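Local coordinates for protein 336aa long hypothetical dTDP-glucose 4,6-dehydratase (Pyrococcus horikoshii, PDB 2HUN) that probably works as an NAD-dependent dTDP-glucose 4,6-dehydratase, a lyase that would remove water from a sugar nucleotide, at residues A[127-131]-A[176-180]; A[238-243]-A[283-288]. All coordinates share one frame; numbering follows the deposited sequence.

Overall arrangement
Interactions 1 and 2 meet through strands 172-182 and 239-242, parallel neighbours in one sheet, and their centres are about 9 Å apart. Interaction 1 lies directly against the nicotinamide ring of NAD, whereas in interaction 2 the side chain of Leu-283 stays about 8 Å from the cofactor. Two probable hydrogen bonds join them: Arg-177 O to Ile-242 N at 2.6 Å, between the strands, and Tyr-131 OH to Asn-241 OD1 at 2.8 Å. Leu-283 CD1 also packs on Asp-128 CB, 3.4 Å away.

Interaction 1. Residues A[127-131]-A[176-180]; sequences TDEVY and TRCTN. With NAD (nicotinamide-adenine-dinucleotide), chain C.
Thr-127 ends strand 121-127 in a parallel bridge with Cys-178 of strand 172-182, their CA atoms 5.3 Å apart, and Asp-128 N then bonds to Cys-178 O at 3.2 Å before the chain turns off. The turn is an ST turn: with OG1 of Thr-127 anti to the backbone N (chi1 174°), this oxygen accepts an almost straight bond (175°) from Glu-129 N. The bridged side chains share the face of the sheet that meets NAD, Thr-127 CB standing 3.6 Å from C6N and Cys-178 SG 3.4 Å from C5N of the nicotinamide. On the far side of the turn, the extended side chain of Arg-177 crosses Val-130 at about a right angle, with Val-130 CG2 over one face of the guanidinium, 3.5 Å from Arg-177 NE. Tyr-131 takes the edge: Arg-177 NH1 donates to its OH at 2.9 Å, nearly within the guanidinium plane, while the phenol ring stands 85° to that plane. Asp-159 of helix 150-168 forms a salt bridge with NH2 of Arg-177, and Asn-241 holds Tyr-131 OH, fixing both groups further. Two waters span from the Asp-128 carboxylate to Asn-180 OD1, the second only weakly at the asparagine. Next to them, the backbone oxygens of Cys-178 and Thr-179 lie 3.3 Å from C5N and 3.2 Å from C4N of NAD, respectively. Since C4N is the carbon through which nicotinamides exchange hydride, the partial negative charge of these carbonyls would probably favour the positively charged, oxidised ring.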
loop_
_atom_site.group_PDB
_atom_site.type_symbol
_atom_site.label_atom_id
_atom_site.label_comp_id
_atom_site.label_asym_id
_atom_site.label_seq_id
_atom_site.Cartn_x
_atom_site.Cartn_y
_atom_site.Cartn_z
ATOM N N THR A 127 6.287 6.363 -7.541
ATOM C CA THR A 127 7.611 6.888 -7.204
ATOM C C THR A 127 8.636 5.955 -6.566
ATOM O O THR A 127 8.291 4.972 -5.906
ATOM C CB THR A 127 7.460 8.097 -6.261
ATOM O OG1 THR A 127 8.749 8.537 -5.822
ATOM C CG2 THR A 127 6.637 7.715 -5.058
ATOM N N ASP A 128 9.907 6.309 -6.741
ATOM C CA ASP A 128 11.020 5.544 -6.181
ATOM C C ASP A 128 11.011 5.660 -4.657
ATOM O O ASP A 128 11.659 4.880 -3.956
ATOM C CB ASP A 128 12.356 6.062 -6.751
ATOM C CG ASP A 128 12.664 7.517 -6.353
ATOM O OD1 ASP A 128 11.729 8.295 -6.068
ATOM O OD2 ASP A 128 13.858 7.886 -6.344
ATOM N N GLU A 129 10.259 6.630 -4.143
ATOM C CA GLU A 129 10.181 6.826 -2.702
ATOM C C GLU A 129 9.405 5.737 -1.967
ATOM O O GLU A 129 9.531 5.611 -0.747
ATOM C CB GLU A 129 9.574 8.196 -2.372
ATOM C CG GLU A 129 10.516 9.372 -2.622
ATOM C CD GLU A 129 9.935 10.691 -2.132
ATOM O OE1 GLU A 129 9.734 10.840 -0.909
ATOM O OE2 GLU A 129 9.669 11.572 -2.972
ATOM N N VAL A 130 8.614 4.947 -2.686
ATOM C CA VAL A 130 7.848 3.890 -2.022
ATOM C C VAL A 130 8.758 2.891 -1.316
ATOM O O VAL A 130 8.384 2.330 -0.294
ATOM C CB VAL A 130 6.937 3.121 -3.007
ATOM C CG1 VAL A 130 5.796 4.019 -3.470
ATOM C CG2 VAL A 130 7.753 2.627 -4.199
ATOM N N TYR A 131 9.956 2.689 -1.857
ATOM C CA TYR A 131 10.927 1.756 -1.290
ATOM C C TYR A 131 11.711 2.272 -0.083
ATOM O O TYR A 131 12.380 1.499 0.601
ATOM C CB TYR A 131 11.991 1.404 -2.328
ATOM C CG TYR A 131 11.478 0.739 -3.586
ATOM C CD1 TYR A 131 11.146 -0.617 -3.599
ATOM C CD2 TYR A 131 11.361 1.459 -4.774
ATOM C CE1 TYR A 131 10.719 -1.242 -4.769
ATOM C CE2 TYR A 131 10.933 0.848 -5.952
ATOM C CZ TYR A 131 10.616 -0.505 -5.942
ATOM O OH TYR A 131 10.204 -1.120 -7.099
ATOM N N THR A 176 4.400 2.030 -12.935
ATOM C CA THR A 176 5.746 2.528 -13.187
ATOM C C THR A 176 6.245 3.264 -11.938
ATOM O O THR A 176 5.455 3.868 -11.201
ATOM C CB THR A 176 5.788 3.507 -14.390
ATOM O OG1 THR A 176 4.895 4.603 -14.155
ATOM C CG2 THR A 176 5.376 2.793 -15.670
ATOM N N ARG A 177 7.549 3.193 -11.696
ATOM C CA ARG A 177 8.165 3.878 -10.563
ATOM C C ARG A 177 9.451 4.511 -11.080
ATOM O O ARG A 177 10.367 3.814 -11.531
ATOM C CB ARG A 177 8.466 2.892 -9.419
ATOM C CG ARG A 177 7.228 2.438 -8.644
ATOM C CD ARG A 177 7.550 1.293 -7.697
ATOM N NE ARG A 177 6.386 0.837 -6.936
ATOM C CZ ARG A 177 6.329 -0.349 -6.331
ATOM N NH1 ARG A 177 7.365 -1.176 -6.412
ATOM N NH2 ARG A 177 5.249 -0.705 -5.645
ATOM N N CYS A 178 9.518 5.836 -11.015
ATOM C CA CYS A 178 10.679 6.554 -11.517
ATOM C C CYS A 178 11.359 7.425 -10.469
ATOM O O CYS A 178 10.771 7.776 -9.443
ATOM C CB CYS A 178 10.260 7.446 -12.685
ATOM S SG CYS A 178 9.167 8.779 -12.148
ATOM N N THR A 179 12.597 7.796 -10.768
ATOM C CA THR A 179 13.389 8.633 -9.886
ATOM C C THR A 179 13.035 10.097 -10.129
ATOM O O THR A 179 11.972 10.404 -10.664
ATOM C CB THR A 179 14.893 8.413 -10.141
ATOM O OG1 THR A 179 15.206 8.782 -11.487
ATOM C CG2 THR A 179 15.246 6.949 -9.942
ATOM N N ASN A 180 13.934 10.999 -9.757
ATOM C CA ASN A 180 13.690 12.429 -9.908
ATOM C C ASN A 180 13.678 12.931 -11.348
ATOM O O ASN A 180 14.646 12.745 -12.081
ATOM C CB ASN A 180 14.731 13.202 -9.110
ATOM C CG ASN A 180 14.791 12.762 -7.671
ATOM O OD1 ASN A 180 13.877 13.028 -6.887
ATOM N ND2 ASN A 180 15.866 12.061 -7.314
HETATM P PA NAD C . 2.771 17.942 -10.156
HETATM O O1A NAD C . 2.570 18.304 -8.744
HETATM O O2A NAD C . 3.535 18.859 -11.048
HETATM O O5B NAD C . 1.317 17.755 -10.807
HETATM C C5B NAD C . 0.314 16.881 -10.269
HETATM C C4B NAD C . -0.919 17.149 -11.143
HETATM O O4B NAD C . -2.007 16.291 -10.749
HETATM C C3B NAD C . -1.417 18.613 -10.978
HETATM O O3B NAD C . -1.704 19.190 -12.263
HETATM C C2B NAD C . -2.630 18.463 -10.041
HETATM O O2B NAD C . -3.631 19.477 -10.131
HETATM C C1B NAD C . -3.149 17.074 -10.413
HETATM N N9A NAD C . -3.889 16.394 -9.327
HETATM C C8A NAD C . -3.490 16.156 -8.064
HETATM N N7A NAD C . -4.458 15.517 -7.409
HETATM C C5A NAD C . -5.482 15.338 -8.239
HETATM C C6A NAD C . -6.769 14.741 -8.132
HETATM N N6A NAD C . -7.224 14.187 -7.017
HETATM N N1A NAD C . -7.586 14.759 -9.287
HETATM C C2A NAD C . -7.127 15.347 -10.476
HETATM N N3A NAD C . -5.916 15.910 -10.574
HETATM C C4A NAD C . -5.118 15.899 -9.476
HETATM O O3 NAD C . 3.649 16.619 -10.087
HETATM P PN NAD C . 4.338 15.644 -11.126
HETATM O O1N NAD C . 5.772 15.727 -10.723
HETATM O O2N NAD C . 4.063 16.033 -12.525
HETATM O O5D NAD C . 3.840 14.167 -10.698
HETATM C C5D NAD C . 3.170 13.259 -11.578
HETATM C C4D NAD C . 3.250 11.832 -10.979
HETATM O O4D NAD C . 4.590 11.318 -11.062
HETATM C C3D NAD C . 2.813 11.782 -9.510
HETATM O O3D NAD C . 1.969 10.616 -9.322
HETATM C C2D NAD C . 4.157 11.661 -8.738
HETATM O O2D NAD C . 3.956 10.950 -7.513
HETATM C C1D NAD C . 5.023 10.922 -9.746
HETATM N N1N NAD C . 6.474 11.171 -9.626
HETATM C C2N NAD C . 7.063 12.448 -9.913
HETATM C C3N NAD C . 8.455 12.598 -9.786
HETATM C C7N NAD C . 9.158 13.941 -10.089
HETATM O O7N NAD C . 10.394 13.968 -10.133
HETATM N N7N NAD C . 8.428 15.027 -10.311
HETATM C C4N NAD C . 9.257 11.501 -9.380
HETATM C C5N NAD C . 8.660 10.254 -9.100
HETATM C C6N NAD C . 7.272 10.074 -9.221
HETATM O O HOH W 1 11.497 11.008 -7.099
HETATM O O HOH W 2 14.062 10.452 -4.738
#

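Interaction 2. Residues A[238-243]-A[283-288]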
loop_
_atom_site.group_PDB
_atom_site.type_symbol
_atom_site.label_atom_id
_atom_site.label_comp_id
_atom_site.label_asym_id
_atom_site.label_seq_id
_atom_site.Cartn_x
_atom_site.Cartn_y
_atom_site.Cartn_z
ATOM N N GLU A 238 2.405 -6.185 -13.861
ATOM C CA GLU A 238 3.837 -5.947 -13.667
ATOM C C GLU A 238 4.213 -4.516 -13.282
ATOM O O GLU A 238 3.617 -3.549 -13.755
ATOM C CB GLU A 238 4.621 -6.305 -14.933
ATOM C CG GLU A 238 4.566 -7.761 -15.365
ATOM C CD GLU A 238 5.196 -8.706 -14.357
ATOM O OE1 GLU A 238 5.974 -8.236 -13.501
ATOM O OE2 GLU A 238 4.925 -9.924 -14.428
ATOM N N ILE A 239 5.220 -4.397 -12.421
ATOM C CA ILE A 239 5.724 -3.100 -12.006
ATOM C C ILE A 239 7.030 -2.871 -12.770
ATOM O O ILE A 239 7.823 -3.806 -12.964
ATOM C CB ILE A 239 6.004 -3.054 -10.486
ATOM C CG1 ILE A 239 4.709 -3.309 -9.707
ATOM C CG2 ILE A 239 6.589 -1.690 -10.101
ATOM C CD1 ILE A 239 4.880 -3.229 -8.200
ATOM N N TYR A 240 7.245 -1.635 -13.212
ATOM C CA TYR A 240 8.443 -1.288 -13.961
ATOM C C TYR A 240 9.181 -0.092 -13.355
ATOM O O TYR A 240 8.669 1.029 -13.363
ATOM C CB TYR A 240 8.079 -0.959 -15.420
ATOM C CG TYR A 240 7.575 -2.130 -16.234
ATOM C CD1 TYR A 240 8.463 -3.041 -16.816
ATOM C CD2 TYR A 240 6.205 -2.329 -16.423
ATOM C CE1 TYR A 240 7.993 -4.124 -17.572
ATOM C CE2 TYR A 240 5.730 -3.401 -17.168
ATOM C CZ TYR A 240 6.623 -4.291 -17.742
ATOM O OH TYR A 240 6.140 -5.332 -18.490
ATOM N N ASN A 241 10.378 -0.333 -12.823
ATOM C CA ASN A 241 11.186 0.742 -12.255
ATOM C C ASN A 241 11.761 1.492 -13.447
ATOM O O ASN A 241 12.077 0.885 -14.465
ATOM C CB ASN A 241 12.376 0.209 -11.438
ATOM C CG ASN A 241 12.007 -0.215 -10.030
ATOM O OD1 ASN A 241 10.970 0.178 -9.477
ATOM N ND2 ASN A 241 12.882 -1.007 -9.423
ATOM N N ILE A 242 11.921 2.803 -13.308
ATOM C CA ILE A 242 12.484 3.628 -14.376
ATOM C C ILE A 242 13.536 4.544 -13.756
ATOM O O ILE A 242 13.212 5.394 -12.925
ATOM C CB ILE A 242 11.405 4.506 -15.051
ATOM C CG1 ILE A 242 10.250 3.630 -15.554
ATOM C CG2 ILE A 242 12.022 5.276 -16.208
ATOM C CD1 ILE A 242 9.058 4.424 -16.093
ATOM N N SER A 243 14.790 4.355 -14.165
ATOM C CA SER A 243 15.906 5.139 -13.659
ATOM C C SER A 243 16.995 5.275 -14.714
ATOM O O SER A 243 17.205 4.380 -15.537
ATOM C CB SER A 243 16.492 4.491 -12.396
ATOM O OG SER A 243 17.022 3.205 -12.679
ATOM N N LEU A 283 16.937 3.038 -7.705
ATOM C CA LEU A 283 16.124 2.027 -8.364
ATOM C C LEU A 283 16.915 1.213 -9.379
ATOM O O LEU A 283 17.730 1.746 -10.131
ATOM C CB LEU A 283 14.939 2.670 -9.094
ATOM C CG LEU A 283 13.948 3.528 -8.309
ATOM C CD1 LEU A 283 12.732 3.781 -9.190
ATOM C CD2 LEU A 283 13.531 2.834 -7.032
ATOM N N ASP A 284 16.653 -0.089 -9.381
ATOM C CA ASP A 284 17.270 -1.023 -10.311
ATOM C C ASP A 284 16.259 -1.108 -11.461
ATOM O O ASP A 284 15.190 -1.691 -11.294
ATOM C CB ASP A 284 17.403 -2.399 -9.650
ATOM C CG ASP A 284 17.957 -3.458 -10.590
ATOM O OD1 ASP A 284 17.714 -3.371 -11.818
ATOM O OD2 ASP A 284 18.621 -4.395 -10.092
ATOM N N SER A 285 16.580 -0.525 -12.613
ATOM C CA SER A 285 15.657 -0.572 -13.746
ATOM C C SER A 285 16.030 -1.596 -14.822
ATOM O O SER A 285 15.821 -1.364 -16.013
ATOM C CB SER A 285 15.517 0.819 -14.380
ATOM O OG SER A 285 16.780 1.352 -14.735
ATOM N N TRP A 286 16.569 -2.734 -14.403
ATOM C CA TRP A 286 16.946 -3.783 -15.348
ATOM C C TRP A 286 15.728 -4.452 -15.999
ATOM O O TRP A 286 15.767 -4.821 -17.173
ATOM C CB TRP A 286 17.783 -4.855 -14.648
ATOM C CG TRP A 286 18.055 -6.031 -15.517
ATOM C CD1 TRP A 286 17.600 -7.307 -15.338
ATOM C CD2 TRP A 286 18.814 -6.041 -16.734
ATOM N NE1 TRP A 286 18.029 -8.112 -16.369
ATOM C CE2 TRP A 286 18.774 -7.361 -17.240
ATOM C CE3 TRP A 286 19.524 -5.062 -17.448
ATOM C CZ2 TRP A 286 19.418 -7.729 -18.434
ATOM C CZ3 TRP A 286 20.164 -5.430 -18.636
ATOM C CH2 TRP A 286 20.105 -6.753 -19.114
ATOM N N LYS A 287 14.649 -4.605 -15.240
ATOM C CA LYS A 287 13.443 -5.252 -15.756
ATOM C C LYS A 287 12.934 -4.609 -17.044
ATOM O O LYS A 287 12.742 -5.285 -18.054
ATOM C CB LYS A 287 12.344 -5.226 -14.692
ATOM C CG LYS A 287 11.043 -5.929 -15.079
ATOM C CD LYS A 287 10.100 -5.966 -13.881
ATOM C CE LYS A 287 8.792 -6.658 -14.194
ATOM N NZ LYS A 287 7.905 -6.675 -12.992
ATOM N N ILE A 288 12.730 -3.298 -17.011
ATOM C CA ILE A 288 12.237 -2.594 -18.178
ATOM C C ILE A 288 13.269 -2.616 -19.300
ATOM O O ILE A 288 12.914 -2.648 -20.481
ATOM C CB ILE A 288 11.822 -1.138 -17.814
ATOM C CG1 ILE A 288 10.928 -0.570 -18.917
ATOM C CG2 ILE A 288 13.057 -0.263 -17.597
ATOM C CD1 ILE A 288 10.330 0.790 -18.586
HETATM O O HOH W 3 12.878 -1.828 -14.542
#
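A fully extended Lys-287 reaches from the first turn of helix 286-292 back along strand 239-242, its ammonium held by two acceptors. NZ forms a salt bridge with Glu-238 OE1 (2.5 Å, unusually short and perhaps partly coordinate error), met on the anti side of the carboxylate, and donates to Ile-239 O at 2.9 Å, on an in-plane lone pair. With an alanine in place of Lys-287, Glu-238 is likely to lose its salt-bridge mate and Ile-239 O this donor. In this Rossmann-type sheet, strand 239-242 pairs with strand 172-182 along one edge, and residues 283-288 lie along its other edge. A water spans that side, donating to Asn-241 O at 2.8 Å and accepting from Ile-288 N. The Asn-241 amide, whose OD1 is taken by Tyr-131, sends ND2 to Asp-284 O (3.0 Å, 166°), well above the carbonyl plane. The side-chain OD1 of Asp-284 in turn accepts from Trp-286 N, an Asx turn. Ser-285, at the N-cap position, points OG instead at Ser-243 OG, 2.8 Å away, in a bond either hydroxyl could donate. Ile-288 rests against both Tyr-240 and Ile-242: Ile-288 CB lies near Tyr-240 CD1 and Ile-288 CD1 near Ile-242 CG1.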